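Side-chain contacts in N-Acetyltransferase, PseH (Campylobacter jejuni subsp. jejuni PT14, PDB 4XPL), which transfers an acetyl group from acetyl coenzyme A to the 4-amino group of a UDP-linked sugar during pseudaminic acid biosynthesis: residues L89-K92 against G97-Q100; I101-I106 against L131-Q136. The protein carries 8 engineered substitutions. All coordinates share one frame; numbering follows the deposited sequence.

Interaction 1. Residues L89-K92 against G97-Q100. With ACO (acetyl coenzyme *a), chain B.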
ATOM      1  N   LEU A  89       2.145  -0.362  -2.418  1.00 16.32           N
ATOM      2  CA  LEU A  89       0.967  -0.198  -3.296  1.00 16.21           C
ATOM      3  C   LEU A  89       0.956  -1.317  -4.318  1.00 17.20           C
ATOM      4  O   LEU A  89       2.012  -1.915  -4.623  1.00 18.26           O
ATOM      5  CB  LEU A  89       0.986   1.162  -3.981  1.00 16.56           C
ATOM      6  CG  LEU A  89       1.952   1.447  -5.124  1.00 18.87           C
ATOM      7  CD1 LEU A  89       1.580   2.673  -5.965  1.00 20.27           C
ATOM      8  CD2 LEU A  89       3.347   1.581  -4.568  1.00 23.90           C
ATOM      9  N   TYR A  90      -0.234  -1.635  -4.789  1.00 16.55           N
ATOM     10  CA  TYR A  90      -0.420  -2.696  -5.739  1.00 17.99           C
ATOM     11  C   TYR A  90      -1.631  -2.363  -6.609  1.00 16.80           C
ATOM     12  O   TYR A  90      -2.751  -2.245  -6.091  1.00 15.12           O
ATOM     13  CB  TYR A  90      -0.579  -4.031  -4.985  1.00 19.18           C
ATOM     14  CG  TYR A  90      -0.336  -5.244  -5.835  1.00 25.71           C
ATOM     15  CD1 TYR A  90      -1.319  -5.730  -6.672  1.00 30.86           C
ATOM     16  CD2 TYR A  90       0.882  -5.924  -5.795  1.00 31.67           C
ATOM     17  CE1 TYR A  90      -1.113  -6.844  -7.467  1.00 33.60           C
ATOM     18  CE2 TYR A  90       1.096  -7.055  -6.595  1.00 35.24           C
ATOM     19  CZ  TYR A  90       0.082  -7.498  -7.432  1.00 36.26           C
ATOM     20  OH  TYR A  90       0.249  -8.609  -8.230  1.00 41.40           O
ATOM     21  N   ALA A  91      -1.424  -2.200  -7.918  1.00 16.69           N
ATOM     22  CA  ALA A  91      -2.555  -1.929  -8.819  1.00 16.62           C
ATOM     23  C   ALA A  91      -3.340  -3.224  -9.056  1.00 17.42           C
ATOM     24  O   ALA A  91      -2.766  -4.317  -9.094  1.00 19.25           O
ATOM     25  CB  ALA A  91      -2.087  -1.327 -10.165  1.00 16.46           C
ATOM     26  N   LYS A  92      -4.651  -3.109  -9.185  1.00 17.44           N
ATOM     27  CA  LYS A  92      -5.462  -4.218  -9.653  1.00 18.48           C
ATOM     28  C   LYS A  92      -4.799  -4.654 -10.966  1.00 19.94           C
ATOM     29  O   LYS A  92      -4.445  -3.798 -11.783  1.00 19.08           O
ATOM     30  CB  LYS A  92      -6.929  -3.788  -9.826  1.00 18.02           C
ATOM     31  CG  LYS A  92      -7.919  -4.897 -10.213  1.00 20.67           C
ATOM     32  CD  LYS A  92      -9.365  -4.407 -10.095  1.00 22.60           C
ATOM     33  CE  LYS A  92     -10.377  -5.540 -10.207  1.00 25.42           C
ATOM     34  NZ  LYS A  92     -10.301  -6.225 -11.526  1.00 24.15           N
ATOM     35  N   GLY A  97      -2.142   2.661 -15.339  1.00 19.76           N
ATOM     36  CA  GLY A  97      -2.195   4.094 -15.150  1.00 20.76           C
ATOM     37  C   GLY A  97      -2.869   4.476 -13.836  1.00 19.75           C
ATOM     38  O   GLY A  97      -3.325   5.608 -13.704  1.00 23.26           O
ATOM     39  N   VAL A  98      -2.982   3.562 -12.884  1.00 18.40           N
ATOM     40  CA  VAL A  98      -3.627   3.873 -11.604  1.00 17.72           C
ATOM     41  C   VAL A  98      -2.605   4.113 -10.487  1.00 17.64           C
ATOM     42  O   VAL A  98      -2.974   4.510  -9.402  1.00 15.17           O
ATOM     43  CB  VAL A  98      -4.638   2.792 -11.148  1.00 18.48           C
ATOM     44  CG1 VAL A  98      -5.816   2.657 -12.167  1.00 17.93           C
ATOM     45  CG2 VAL A  98      -3.957   1.463 -10.922  1.00 18.16           C
ATOM     46  N   GLY A  99      -1.331   3.859 -10.764  1.00 18.44           N
ATOM     47  CA  GLY A  99      -0.272   4.112  -9.776  1.00 18.26           C
ATOM     48  C   GLY A  99      -0.248   5.509  -9.193  1.00 17.93           C
ATOM     49  O   GLY A  99      -0.109   5.664  -7.980  1.00 18.10           O
ATOM     50  N   GLN A 100      -0.429   6.518 -10.033  1.00 19.27           N
ATOM     51  CA  GLN A 100      -0.452   7.908  -9.568  1.00 19.50           C
ATOM     52  C   GLN A 100      -1.609   8.184  -8.615  1.00 18.73           C
ATOM     53  O   GLN A 100      -1.439   8.874  -7.619  1.00 17.33           O
ATOM     54  CB  GLN A 100      -0.453   8.904 -10.724  1.00 20.80           C
ATOM     55  CG  GLN A 100      -0.317  10.372 -10.265  1.00 21.54           C
ATOM     56  CD  GLN A 100       0.934  10.629  -9.452  1.00 22.19           C
ATOM     57  OE1 GLN A 100       2.032  10.245  -9.869  1.00 22.57           O
ATOM     58  NE2 GLN A 100       0.793  11.297  -8.294  1.00 17.88           N
TER
HETATM   59  N1A ACO B 701      11.679   2.869 -16.874  1.00 67.60           N
HETATM   60  C2A ACO B 701      11.122   4.035 -16.483  1.00 67.57           C
HETATM   61  N3A ACO B 701       9.786   4.220 -16.430  1.00 66.37           N
HETATM   62  C4A ACO B 701       8.907   3.234 -16.767  1.00 64.95           C
HETATM   63  C5A ACO B 701       9.437   1.932 -17.195  1.00 65.73           C
HETATM   64  C6A ACO B 701      10.923   1.799 -17.236  1.00 67.55           C
HETATM   65  N6A ACO B 701      11.523   0.644 -17.625  1.00 68.64           N
HETATM   66  N7A ACO B 701       8.363   1.157 -17.466  1.00 64.73           N
HETATM   67  C8A ACO B 701       7.241   1.896 -17.232  1.00 63.42           C
HETATM   68  N9A ACO B 701       7.570   3.137 -16.809  1.00 62.66           N
HETATM   69  C1B ACO B 701       6.660   4.263 -16.428  1.00 59.84           C
HETATM   70  C2B ACO B 701       5.395   4.364 -17.271  1.00 58.65           C
HETATM   71  O2B ACO B 701       5.650   4.966 -18.544  1.00 58.45           O
HETATM   72  C3B ACO B 701       4.533   5.225 -16.374  1.00 57.39           C
HETATM   73  O3B ACO B 701       4.876   6.591 -16.611  1.00 57.96           O
HETATM   74  P3B ACO B 701       3.967   7.848 -16.157  1.00 59.80           P
HETATM   75  O7A ACO B 701       3.883   7.773 -14.635  1.00 59.57           O
HETATM   76  O8A ACO B 701       4.792   9.024 -16.629  1.00 59.05           O
HETATM   77  O9A ACO B 701       2.647   7.680 -16.882  1.00 57.02           O
HETATM   78  C4B ACO B 701       4.904   4.786 -14.957  1.00 55.42           C
HETATM   79  O4B ACO B 701       6.197   4.169 -15.065  1.00 58.00           O
HETATM   80  C5B ACO B 701       3.871   3.823 -14.360  1.00 51.67           C
HETATM   81  O5B ACO B 701       3.577   2.754 -15.274  1.00 45.58           O
HETATM   82  P1A ACO B 701       2.097   2.132 -15.497  1.00 39.91           P
HETATM   83  O1A ACO B 701       2.163   0.992 -16.475  1.00 39.09           O
HETATM   84  O2A ACO B 701       1.100   3.254 -15.698  1.00 39.48           O
HETATM   85  O3A ACO B 701       1.821   1.319 -14.136  1.00 36.73           O
HETATM   86  P2A ACO B 701       0.783   1.778 -13.017  1.00 31.00           P
HETATM   87  O4A ACO B 701       0.928   3.257 -12.771  1.00 34.37           O
HETATM   88  O5A ACO B 701      -0.571   1.249 -13.442  1.00 35.17           O
HETATM   89  O6A ACO B 701       1.220   0.869 -11.756  1.00 31.86           O
HETATM   90  CBP ACO B 701       2.464   0.011  -9.953  1.00 26.93           C
HETATM   91  CCP ACO B 701       2.482   0.987 -11.104  1.00 27.76           C
HETATM   92  CDP ACO B 701       1.297   0.406  -9.002  1.00 24.84           C
HETATM   93  CEP ACO B 701       3.811   0.079  -9.221  1.00 22.83           C
HETATM   94  CAP ACO B 701       2.246  -1.385 -10.558  1.00 26.27           C
HETATM   95  OAP ACO B 701       3.284  -1.691 -11.521  1.00 27.21           O
HETATM   96  C9P ACO B 701       2.213  -2.466  -9.525  1.00 27.03           C
HETATM   97  O9P ACO B 701       1.216  -2.647  -8.822  1.00 22.88           O
HETATM   98  N8P ACO B 701       3.305  -3.233  -9.450  1.00 26.94           N
HETATM   99  C7P ACO B 701       3.378  -4.385  -8.559  1.00 26.78           C
HETATM  100  C6P ACO B 701       3.416  -3.954  -7.086  1.00 26.99           C
HETATM  101  C5P ACO B 701       4.621  -3.082  -6.791  1.00 28.75           C
HETATM  102  O5P ACO B 701       5.711  -3.294  -7.333  1.00 26.83           O
HETATM  103  N4P ACO B 701       4.465  -2.118  -5.883  1.00 26.21           N
HETATM  104  C3P ACO B 701       5.637  -1.397  -5.359  1.00 29.20           C
HETATM  105  C2P ACO B 701       6.299  -2.201  -4.217  1.00 28.92           C
HETATM  106  S1P ACO B 701       5.158  -2.217  -2.851  1.00 30.93           S
HETATM  107  C   ACO B 701       4.429  -3.713  -2.854  1.00 31.64           C
HETATM  108  O   ACO B 701       4.695  -4.539  -3.736  1.00 32.36           O
HETATM  109  CH3 ACO B 701       3.418  -3.992  -1.768  1.00 32.72           C
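In the acetyl coenzyme A site of the GNAT fold, Ala91, closing strand 84-91, meets Val98, just before helix 99-114. Ala91 CB presses on Val98 CG2 at 3.4 Å, tighter than an ordinary carbon-carbon contact. With a chi1 of -62° Val98 sets CG1 beside its backbone N, while CG2 stands between that N and the carbonyl carbon and is the branch that reaches the alanine. Further back along the strand, Leu89 CD1 lies 4.0 Å from Gly99 O. Between strand and helix runs the pyrophosphate-binding loop of this fold, the strand-to-helix connection of a beta-alpha-beta unit completed by strand 118-124. Gly97 N donates to O5A of the cofactor at 2.8 Å, and weaker bonds run from Val98 N to O5A and from Gly99 N to O4A, so backbone amides of the loop and of the first helical residue face the diphosphate and probably ease its charge. The strand holds the pantetheine arm like another strand: Ala91 N gives a nearly straight bond to O9P (2.8 Å, 170°), and cofactor N4P donates to Leu89 O at 2.8 Å. Tyr90 CD2 packs obliquely on C6P at 3.5 Å.

Interaction 2. Residues I101-I106 against L131-Q136; sequences ILMNEI and LKLYQQ. With ACO (acetyl coenzyme *a), chain B.
Met103 of helix 99-114 reaches across to Leu133 and Tyr134 of helix 128-136, and the second helix also lines the cofactor. Its residue Lys132 lays the aliphatic start of its chain along the adenosine part, CG coming 3.5 Å from N3A. Leu133 turns toward the neighbouring helix, where its CD2 lies 3.7 Å from Met103 CG as the two side chains slide past each other in opposite directions. Next comes Tyr134, whose side chain and that of Met103 cross at about a right angle. Bends at chi2 and chi3 (-56° and -61°) fold the Met103 chain so that SD meets the CE1 side of the ring, 3.7 Å from that atom, with CE lying beside CD1. This Met-aromatic contact is oblique, the sulfur standing 71° off the ring normal. The hydroxyl end of Tyr134 lies beside the pantetheine arm, OH 3.6 Å from cofactor C3P, and Phe87 meets the ring edge-to-face. Last, Gln136 extends beyond CG to give the 3'-phosphate a nearly straight bond, NE2 to O7A, of 2.7 Å. Helix 128-136 thus flanks the cofactor from adenosine to pantetheine, with Met103 packed behind it, in the acetyl coenzyme A site of a GNAT acetyltransferase.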
ATOM      1  N   ILE A 101      -2.773   7.607  -8.898  1.00 19.15           N
ATOM      2  CA  ILE A 101      -3.916   7.729  -8.007  1.00 18.17           C
ATOM      3  C   ILE A 101      -3.615   7.112  -6.657  1.00 16.79           C
ATOM      4  O   ILE A 101      -3.855   7.724  -5.608  1.00 17.14           O
ATOM      5  CB  ILE A 101      -5.147   7.021  -8.590  1.00 18.68           C
ATOM      6  CG1 ILE A 101      -5.537   7.719  -9.892  1.00 22.18           C
ATOM      7  CG2 ILE A 101      -6.266   7.027  -7.543  1.00 18.96           C
ATOM      8  CD1 ILE A 101      -6.778   7.149 -10.618  1.00 25.74           C
ATOM      9  N   LEU A 102      -3.064   5.904  -6.669  1.00 15.53           N
ATOM     10  CA  LEU A 102      -2.669   5.247  -5.435  1.00 14.91           C
ATOM     11  C   LEU A 102      -1.627   6.044  -4.662  1.00 15.46           C
ATOM     12  O   LEU A 102      -1.714   6.148  -3.431  1.00 14.25           O
ATOM     13  CB  LEU A 102      -2.168   3.829  -5.685  1.00 14.58           C
ATOM     14  CG  LEU A 102      -3.064   2.863  -6.462  1.00 15.81           C
ATOM     15  CD1 LEU A 102      -2.405   1.476  -6.649  1.00 16.99           C
ATOM     16  CD2 LEU A 102      -4.451   2.755  -5.790  1.00 15.74           C
ATOM     17  N   MET A 103      -0.669   6.615  -5.387  1.00 16.35           N
ATOM     18  CA  MET A 103       0.376   7.473  -4.784  1.00 16.07           C
ATOM     19  C   MET A 103      -0.223   8.745  -4.174  1.00 15.65           C
ATOM     20  O   MET A 103       0.153   9.151  -3.064  1.00 14.65           O
ATOM     21  CB  MET A 103       1.449   7.852  -5.818  1.00 17.84           C
ATOM     22  CG  MET A 103       2.397   6.749  -6.223  1.00 20.55           C
ATOM     23  SD  MET A 103       3.275   5.997  -4.824  1.00 25.63           S
ATOM     24  CE  MET A 103       4.160   7.441  -4.200  1.00 22.68           C
ATOM     25  N   ASN A 104      -1.155   9.383  -4.873  1.00 16.57           N
ATOM     26  CA  ASN A 104      -1.858  10.525  -4.286  1.00 16.85           C
ATOM     27  C   ASN A 104      -2.512  10.150  -2.966  1.00 16.58           C
ATOM     28  O   ASN A 104      -2.438  10.912  -2.008  1.00 16.90           O
ATOM     29  CB  ASN A 104      -2.970  11.086  -5.209  1.00 17.26           C
ATOM     30  CG  ASN A 104      -2.424  11.813  -6.437  1.00 19.60           C
ATOM     31  OD1 ASN A 104      -1.268  12.305  -6.456  1.00 19.57           O
ATOM     32  ND2 ASN A 104      -3.256  11.867  -7.492  1.00 17.93           N
ATOM     33  N   GLU A 105      -3.220   9.022  -2.945  1.00 15.32           N
ATOM     34  CA  GLU A 105      -3.872   8.561  -1.731  1.00 15.15           C
ATOM     35  C   GLU A 105      -2.906   8.228  -0.601  1.00 14.06           C
ATOM     36  O   GLU A 105      -3.185   8.529   0.565  1.00 13.83           O
ATOM     37  CB  GLU A 105      -4.753   7.346  -2.011  1.00 15.77           C
ATOM     38  CG  GLU A 105      -5.913   7.626  -2.926  1.00 16.08           C
ATOM     39  CD  GLU A 105      -6.828   8.747  -2.421  1.00 24.13           C
ATOM     40  OE1 GLU A 105      -7.250   8.681  -1.252  1.00 24.93           O
ATOM     41  OE2 GLU A 105      -7.101   9.675  -3.196  1.00 25.10           O
ATOM     42  N   ILE A 106      -1.796   7.589  -0.939  1.00 13.38           N
ATOM     43  CA  ILE A 106      -0.776   7.248   0.042  1.00 13.39           C
ATOM     44  C   ILE A 106      -0.242   8.507   0.717  1.00 13.65           C
ATOM     45  O   ILE A 106      -0.149   8.568   1.941  1.00 14.78           O
ATOM     46  CB  ILE A 106       0.410   6.456  -0.591  1.00 14.08           C
ATOM     47  CG1 ILE A 106       0.001   4.988  -0.837  1.00 14.62           C
ATOM     48  CG2 ILE A 106       1.687   6.512   0.318  1.00 13.51           C
ATOM     49  CD1 ILE A 106       0.694   4.329  -1.972  1.00 15.73           C
ATOM     50  N   LEU A 131       9.996   2.740  -9.175  1.00 27.01           N
ATOM     51  CA  LEU A 131      10.982   3.814  -9.001  1.00 26.77           C
ATOM     52  C   LEU A 131      10.600   5.097  -9.723  1.00 27.17           C
ATOM     53  O   LEU A 131      10.640   6.158  -9.137  1.00 26.12           O
ATOM     54  CB  LEU A 131      12.352   3.375  -9.461  1.00 28.60           C
ATOM     55  CG  LEU A 131      12.993   2.399  -8.492  1.00 28.88           C
ATOM     56  CD1 LEU A 131      14.183   1.653  -9.216  1.00 31.52           C
ATOM     57  CD2 LEU A 131      13.432   3.166  -7.244  1.00 30.36           C
ATOM     58  N   LYS A 132      10.241   4.986 -10.987  1.00 29.85           N
ATOM     59  CA  LYS A 132       9.824   6.139 -11.776  1.00 31.56           C
ATOM     60  C   LYS A 132       8.640   6.866 -11.101  1.00 29.62           C
ATOM     61  O   LYS A 132       8.594   8.098 -11.018  1.00 28.28           O
ATOM     62  CB  LYS A 132       9.416   5.656 -13.158  1.00 35.42           C
ATOM     63  CG  LYS A 132       9.008   6.763 -14.163  1.00 40.94           C
ATOM     64  CD  LYS A 132      10.114   7.805 -14.252  1.00 45.23           C
ATOM     65  CE  LYS A 132      10.109   8.580 -15.537  1.00 51.12           C
ATOM     66  NZ  LYS A 132      11.511   9.100 -15.749  1.00 55.47           N
ATOM     67  N   LEU A 133       7.697   6.081 -10.598  1.00 28.05           N
ATOM     68  CA  LEU A 133       6.503   6.629  -9.976  1.00 27.10           C
ATOM     69  C   LEU A 133       6.878   7.405  -8.727  1.00 24.82           C
ATOM     70  O   LEU A 133       6.376   8.496  -8.500  1.00 24.86           O
ATOM     71  CB  LEU A 133       5.562   5.482  -9.619  1.00 27.39           C
ATOM     72  CG  LEU A 133       4.139   5.841  -9.333  1.00 28.30           C
ATOM     73  CD1 LEU A 133       3.539   6.595 -10.527  1.00 28.00           C
ATOM     74  CD2 LEU A 133       3.386   4.547  -8.997  1.00 31.12           C
ATOM     75  N   TYR A 134       7.776   6.834  -7.924  1.00 23.05           N
ATOM     76  CA  TYR A 134       8.251   7.479  -6.692  1.00 21.94           C
ATOM     77  C   TYR A 134       9.023   8.759  -7.008  1.00 22.70           C
ATOM     78  O   TYR A 134       8.821   9.794  -6.360  1.00 21.73           O
ATOM     79  CB  TYR A 134       9.129   6.510  -5.874  1.00 21.28           C
ATOM     80  CG  TYR A 134       8.394   5.272  -5.360  1.00 21.81           C
ATOM     81  CD1 TYR A 134       7.012   5.124  -5.517  1.00 23.85           C
ATOM     82  CD2 TYR A 134       9.086   4.240  -4.727  1.00 24.94           C
ATOM     83  CE1 TYR A 134       6.355   3.995  -5.077  1.00 25.50           C
ATOM     84  CE2 TYR A 134       8.396   3.090  -4.249  1.00 24.17           C
ATOM     85  CZ  TYR A 134       7.046   2.991  -4.427  1.00 24.20           C
ATOM     86  OH  TYR A 134       6.360   1.869  -3.987  1.00 25.81           O
ATOM     87  N   GLN A 135       9.894   8.700  -8.008  1.00 24.35           N
ATOM     88  CA  GLN A 135      10.669   9.867  -8.430  1.00 27.35           C
ATOM     89  C   GLN A 135       9.728  10.959  -8.919  1.00 28.20           C
ATOM     90  O   GLN A 135       9.946  12.144  -8.647  1.00 28.89           O
ATOM     91  CB  GLN A 135      11.659   9.497  -9.549  1.00 30.43           C
ATOM     92  CG  GLN A 135      12.324  10.679 -10.238  1.00 37.43           C
ATOM     93  CD  GLN A 135      11.912  10.825 -11.688  1.00 45.67           C
ATOM     94  OE1 GLN A 135      12.480  10.151 -12.571  1.00 50.15           O
ATOM     95  NE2 GLN A 135      10.947  11.717 -11.959  1.00 48.41           N
ATOM     96  N   GLN A 136       8.686  10.571  -9.650  1.00 28.32           N
ATOM     97  CA  GLN A 136       7.718  11.556 -10.150  1.00 29.60           C
ATOM     98  C   GLN A 136       6.957  12.250  -9.019  1.00 27.25           C
ATOM     99  O   GLN A 136       6.448  13.343  -9.198  1.00 28.59           O
ATOM    100  CB  GLN A 136       6.726  10.908 -11.120  1.00 30.90           C
ATOM    101  CG  GLN A 136       7.343  10.592 -12.474  1.00 35.80           C
ATOM    102  CD  GLN A 136       6.419   9.839 -13.405  1.00 39.00           C
ATOM    103  OE1 GLN A 136       6.637   9.833 -14.617  1.00 46.19           O
ATOM    104  NE2 GLN A 136       5.400   9.197 -12.860  1.00 37.73           N
TER
HETATM  105  N1A ACO B 701      11.679   2.869 -16.874  1.00 67.60           N
HETATM  106  C2A ACO B 701      11.122   4.035 -16.483  1.00 67.57           C
HETATM  107  N3A ACO B 701       9.786   4.220 -16.430  1.00 66.37           N
HETATM  108  C4A ACO B 701       8.907   3.234 -16.767  1.00 64.95           C
HETATM  109  C5A ACO B 701       9.437   1.932 -17.195  1.00 65.73           C
HETATM  110  C6A ACO B 701      10.923   1.799 -17.236  1.00 67.55           C
HETATM  111  N6A ACO B 701      11.523   0.644 -17.625  1.00 68.64           N
HETATM  112  N7A ACO B 701       8.363   1.157 -17.466  1.00 64.73           N
HETATM  113  C8A ACO B 701       7.241   1.896 -17.232  1.00 63.42           C
HETATM  114  N9A ACO B 701       7.570   3.137 -16.809  1.00 62.66           N
HETATM  115  C1B ACO B 701       6.660   4.263 -16.428  1.00 59.84           C
HETATM  116  C2B ACO B 701       5.395   4.364 -17.271  1.00 58.65           C
HETATM  117  O2B ACO B 701       5.650   4.966 -18.544  1.00 58.45           O
HETATM  118  C3B ACO B 701       4.533   5.225 -16.374  1.00 57.39           C
HETATM  119  O3B ACO B 701       4.876   6.591 -16.611  1.00 57.96           O
HETATM  120  P3B ACO B 701       3.967   7.848 -16.157  1.00 59.80           P
HETATM  121  O7A ACO B 701       3.883   7.773 -14.635  1.00 59.57           O
HETATM  122  O8A ACO B 701       4.792   9.024 -16.629  1.00 59.05           O
HETATM  123  O9A ACO B 701       2.647   7.680 -16.882  1.00 57.02           O
HETATM  124  C4B ACO B 701       4.904   4.786 -14.957  1.00 55.42           C
HETATM  125  O4B ACO B 701       6.197   4.169 -15.065  1.00 58.00           O
HETATM  126  C5B ACO B 701       3.871   3.823 -14.360  1.00 51.67           C
HETATM  127  O5B ACO B 701       3.577   2.754 -15.274  1.00 45.58           O
HETATM  128  P1A ACO B 701       2.097   2.132 -15.497  1.00 39.91           P
HETATM  129  O1A ACO B 701       2.163   0.992 -16.475  1.00 39.09           O
HETATM  130  O2A ACO B 701       1.100   3.254 -15.698  1.00 39.48           O
HETATM  131  O3A ACO B 701       1.821   1.319 -14.136  1.00 36.73           O
HETATM  132  P2A ACO B 701       0.783   1.778 -13.017  1.00 31.00           P
HETATM  133  O4A ACO B 701       0.928   3.257 -12.771  1.00 34.37           O
HETATM  134  O5A ACO B 701      -0.571   1.249 -13.442  1.00 35.17           O
HETATM  135  O6A ACO B 701       1.220   0.869 -11.756  1.00 31.86           O
HETATM  136  CBP ACO B 701       2.464   0.011  -9.953  1.00 26.93           C
HETATM  137  CCP ACO B 701       2.482   0.987 -11.104  1.00 27.76           C
HETATM  138  CDP ACO B 701       1.297   0.406  -9.002  1.00 24.84           C
HETATM  139  CEP ACO B 701       3.811   0.079  -9.221  1.00 22.83           C
HETATM  140  CAP ACO B 701       2.246  -1.385 -10.558  1.00 26.27           C
HETATM  141  OAP ACO B 701       3.284  -1.691 -11.521  1.00 27.21           O
HETATM  142  C9P ACO B 701       2.213  -2.466  -9.525  1.00 27.03           C
HETATM  143  O9P ACO B 701       1.216  -2.647  -8.822  1.00 22.88           O
HETATM  144  N8P ACO B 701       3.305  -3.233  -9.450  1.00 26.94           N
HETATM  145  C7P ACO B 701       3.378  -4.385  -8.559  1.00 26.78           C
HETATM  146  C6P ACO B 701       3.416  -3.954  -7.086  1.00 26.99           C
HETATM  147  C5P ACO B 701       4.621  -3.082  -6.791  1.00 28.75           C
HETATM  148  O5P ACO B 701       5.711  -3.294  -7.333  1.00 26.83           O
HETATM  149  N4P ACO B 701       4.465  -2.118  -5.883  1.00 26.21           N
HETATM  150  C3P ACO B 701       5.637  -1.397  -5.359  1.00 29.20           C
HETATM  151  C2P ACO B 701       6.299  -2.201  -4.217  1.00 28.92           C
HETATM  152  S1P ACO B 701       5.158  -2.217  -2.851  1.00 30.93           S
HETATM  153  C   ACO B 701       4.429  -3.713  -2.854  1.00 31.64           C
HETATM  154  O   ACO B 701       4.695  -4.539  -3.736  1.00 32.36           O
HETATM  155  CH3 ACO B 701       3.418  -3.992  -1.768  1.00 32.72           C

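Both contacts are buried, share helix 99-114 and touch the same cofactor. Interaction 1 links the start of that helix to the preceding strand through small or aliphatic side chains, and its polar chemistry comes from backbone groups that grip pantetheine and diphosphate. Interaction 2, burying a similar area, joins the helix's next turns to helix 128-136 through sulfur, aliphatic and aromatic side chains, while polar reach to the cofactor falls to the glutamine at the 3'-phosphate. They meet directly: Leu89 packs on Tyr134, Leu89 CB lies against Ile106 CD1, and Leu133 CD2 lies against Gly99. Leu89 thus belongs to one hydrophobic layer with both helices, beside the pantetheine arm.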